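Local coordinates for protein phosphoribosylaminoimidazole carboxylase, ATPase subunit (Thermus thermophilus, PDB 3AW8) that probably catalyses the ATP-dependent carboxylation of 5-aminoimidazole ribonucleotide with bicarbonate to N5-carboxyaminoimidazole ribonucleotide in purine biosynthesis, at residues Arg55-Leu60 and Arg76-Arg81. Numbering follows the deposited sequence.
Sequences RFAEGL and RRLEGR
Leu78 reaches across to Phe56 and Ala57, joining helices 50-57 and 72-81 in the preATP-grasp domain, whose four-stranded parallel sheet with order 3-2-1-4 is of Rossmann type. The two helices are consecutive in the chain; strand 62-65, an outermost strand of that sheet within the chain, comes between them in sequence. The contact is small, 128 Å² in all, and the side chains that touch are apolar; no hydrogen bond or salt bridge joins the two segments. The backbones come nearest at Ala57 and Leu78, whose CA atoms are 7.5 Å apart.

In Leu78, CG stands beside the backbone N and anti to the carbonyl carbon (chi1 -85°), a setting that lets the branched end serve two neighbours. Its branch point CG meets CB of Ala57 at 4.1 Å, while its methyl CD2 goes to the aromatic ring, arriving at the edge near the ring plane instead of over a face. The Leu78 and Phe56 side chains cross at about a right angle. One face of the Phe56 ring is occupied from within its own segment by Leu60, whose CD1 lies 3.8 Å above the plane, offset toward the rim. Leu60 is brought back there by a type II turn from Ala57 to Leu60, closed by a 3.1 Å hydrogen bond from Leu60 N to Ala57 O, with Gly59 at positive phi (72°).

Other leucines complete the surroundings: Leu53 also touches Leu78, Leu28 of strand 25-29 packs on Phe56, and Leu82 on Ala57. Charges lie farther out: Arg77 NE pairs with Glu50 OE1, tying the two helices together by a salt bridge, and Arg76 NH1 lies 3.5 Å from Glu79 OE2. The closest approach across the two segments is Leu78 CD2 to Phe56 CE1, 4.0 Å.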
loop_
_atom_site.group_PDB
_atom_site.type_symbol
_atom_site.label_atom_id
_atom_site.label_comp_id
_atom_site.label_asym_id
_atom_site.label_seq_id
_atom_site.Cartn_x
_atom_site.Cartn_y
_atom_site.Cartn_z
ATOM N N ARG A 55 -19.092 4.774 -23.197
ATOM C CA ARG A 55 -19.753 5.031 -21.925
ATOM C C ARG A 55 -18.684 5.084 -20.829
ATOM O O ARG A 55 -18.668 5.993 -19.998
ATOM C CB ARG A 55 -20.761 3.920 -21.628
ATOM C CG ARG A 55 -21.480 4.077 -20.300
ATOM C CD ARG A 55 -22.652 3.108 -20.153
ATOM N NE ARG A 55 -22.262 1.696 -20.173
ATOM C CZ ARG A 55 -22.435 0.877 -21.211
ATOM N NH1 ARG A 55 -22.048 -0.390 -21.127
ATOM N NH2 ARG A 55 -22.997 1.318 -22.335
ATOM N N PHE A 56 -17.779 4.109 -20.850
ATOM C CA PHE A 56 -16.695 4.032 -19.878
ATOM C C PHE A 56 -15.717 5.208 -20.008
ATOM O O PHE A 56 -15.111 5.640 -19.028
ATOM C CB PHE A 56 -15.967 2.675 -20.047
ATOM C CG PHE A 56 -14.471 2.727 -19.828
ATOM C CD1 PHE A 56 -13.615 3.075 -20.866
ATOM C CD2 PHE A 56 -13.924 2.441 -18.575
ATOM C CE1 PHE A 56 -12.236 3.142 -20.672
ATOM C CE2 PHE A 56 -12.539 2.505 -18.365
ATOM C CZ PHE A 56 -11.691 2.859 -19.423
ATOM N N ALA A 57 -15.579 5.750 -21.209
ATOM C CA ALA A 57 -14.634 6.841 -21.413
ATOM C C ALA A 57 -15.076 8.221 -20.942
ATOM O O ALA A 57 -14.242 9.099 -20.757
ATOM C CB ALA A 57 -14.232 6.900 -22.876
ATOM N N GLU A 58 -16.373 8.408 -20.727
ATOM C CA GLU A 58 -16.898 9.709 -20.316
ATOM C C GLU A 58 -16.241 10.302 -19.081
ATOM O O GLU A 58 -16.062 9.631 -18.072
ATOM C CB GLU A 58 -18.415 9.619 -20.094
ATOM C CG GLU A 58 -18.840 9.048 -18.740
ATOM C CD GLU A 58 -18.859 10.106 -17.636
ATOM O OE1 GLU A 58 -18.909 9.727 -16.439
ATOM O OE2 GLU A 58 -18.834 11.318 -17.968
ATOM N N GLY A 59 -15.881 11.574 -19.169
ATOM C CA GLY A 59 -15.273 12.254 -18.042
ATOM C C GLY A 59 -13.852 11.861 -17.690
ATOM O O GLY A 59 -13.202 12.547 -16.898
ATOM N N LEU A 60 -13.351 10.776 -18.265
ATOM C CA LEU A 60 -12.000 10.350 -17.953
ATOM C C LEU A 60 -10.966 11.419 -18.265
ATOM O O LEU A 60 -11.081 12.164 -19.240
ATOM C CB LEU A 60 -11.659 9.066 -18.708
ATOM C CG LEU A 60 -12.493 7.849 -18.303
ATOM C CD1 LEU A 60 -12.159 6.657 -19.204
ATOM C CD2 LEU A 60 -12.228 7.530 -16.833
ATOM N N ARG A 76 -7.202 2.565 -29.804
ATOM C CA ARG A 76 -7.120 3.610 -30.824
ATOM C C ARG A 76 -8.427 4.396 -30.963
ATOM O O ARG A 76 -8.410 5.578 -31.303
ATOM C CB ARG A 76 -6.707 3.014 -32.178
ATOM C CG ARG A 76 -5.227 2.645 -32.254
ATOM C CD ARG A 76 -4.838 2.088 -33.616
ATOM N NE ARG A 76 -3.441 1.647 -33.670
ATOM C CZ ARG A 76 -2.394 2.446 -33.470
ATOM N NH1 ARG A 76 -2.577 3.735 -33.201
ATOM N NH2 ARG A 76 -1.159 1.956 -33.536
ATOM N N ARG A 77 -9.548 3.739 -30.686
ATOM C CA ARG A 77 -10.850 4.385 -30.767
ATOM C C ARG A 77 -10.958 5.532 -29.766
ATOM O O ARG A 77 -11.572 6.559 -30.050
ATOM C CB ARG A 77 -11.960 3.369 -30.493
ATOM C CG ARG A 77 -13.363 3.967 -30.462
ATOM C CD ARG A 77 -13.863 4.288 -31.869
ATOM N NE ARG A 77 -15.176 4.927 -31.846
ATOM C CZ ARG A 77 -15.379 6.202 -31.532
ATOM N NH1 ARG A 77 -16.610 6.702 -31.530
ATOM N NH2 ARG A 77 -14.349 6.986 -31.233
ATOM N N LEU A 78 -10.360 5.355 -28.594
ATOM C CA LEU A 78 -10.400 6.376 -27.555
ATOM C C LEU A 78 -9.253 7.367 -27.665
ATOM O O LEU A 78 -9.333 8.469 -27.122
ATOM C CB LEU A 78 -10.354 5.720 -26.175
ATOM C CG LEU A 78 -11.642 5.229 -25.514
ATOM C CD1 LEU A 78 -12.557 4.581 -26.519
ATOM C CD2 LEU A 78 -11.270 4.247 -24.423
ATOM N N GLU A 79 -8.191 6.978 -28.366
ATOM C CA GLU A 79 -7.014 7.831 -28.509
ATOM C C GLU A 79 -7.365 9.245 -28.951
ATOM O O GLU A 79 -6.775 10.216 -28.473
ATOM C CB GLU A 79 -6.021 7.217 -29.498
ATOM C CG GLU A 79 -4.584 7.668 -29.268
ATOM C CD GLU A 79 -3.568 6.796 -29.999
ATOM O OE1 GLU A 79 -2.389 6.760 -29.561
ATOM O OE2 GLU A 79 -3.948 6.151 -31.009
ATOM N N GLY A 80 -8.322 9.364 -29.864
ATOM C CA GLY A 80 -8.709 10.682 -30.324
ATOM C C GLY A 80 -9.375 11.467 -29.213
ATOM O O GLY A 80 -8.980 12.596 -28.919
ATOM N N ARG A 81 -10.372 10.847 -28.583
ATOM C CA ARG A 81 -11.157 11.445 -27.500
ATOM C C ARG A 81 -10.372 11.931 -26.273
ATOM O O ARG A 81 -10.582 13.054 -25.809
ATOM C CB ARG A 81 -12.222 10.444 -27.057
ATOM C CG ARG A 81 -12.796 9.627 -28.216
ATOM C CD ARG A 81 -14.043 10.246 -28.819
ATOM N NE ARG A 81 -15.257 9.605 -28.317
ATOM C CZ ARG A 81 -15.629 9.596 -27.041
ATOM N NH1 ARG A 81 -16.749 8.985 -26.680
ATOM N NH2 ARG A 81 -14.888 10.202 -26.124
#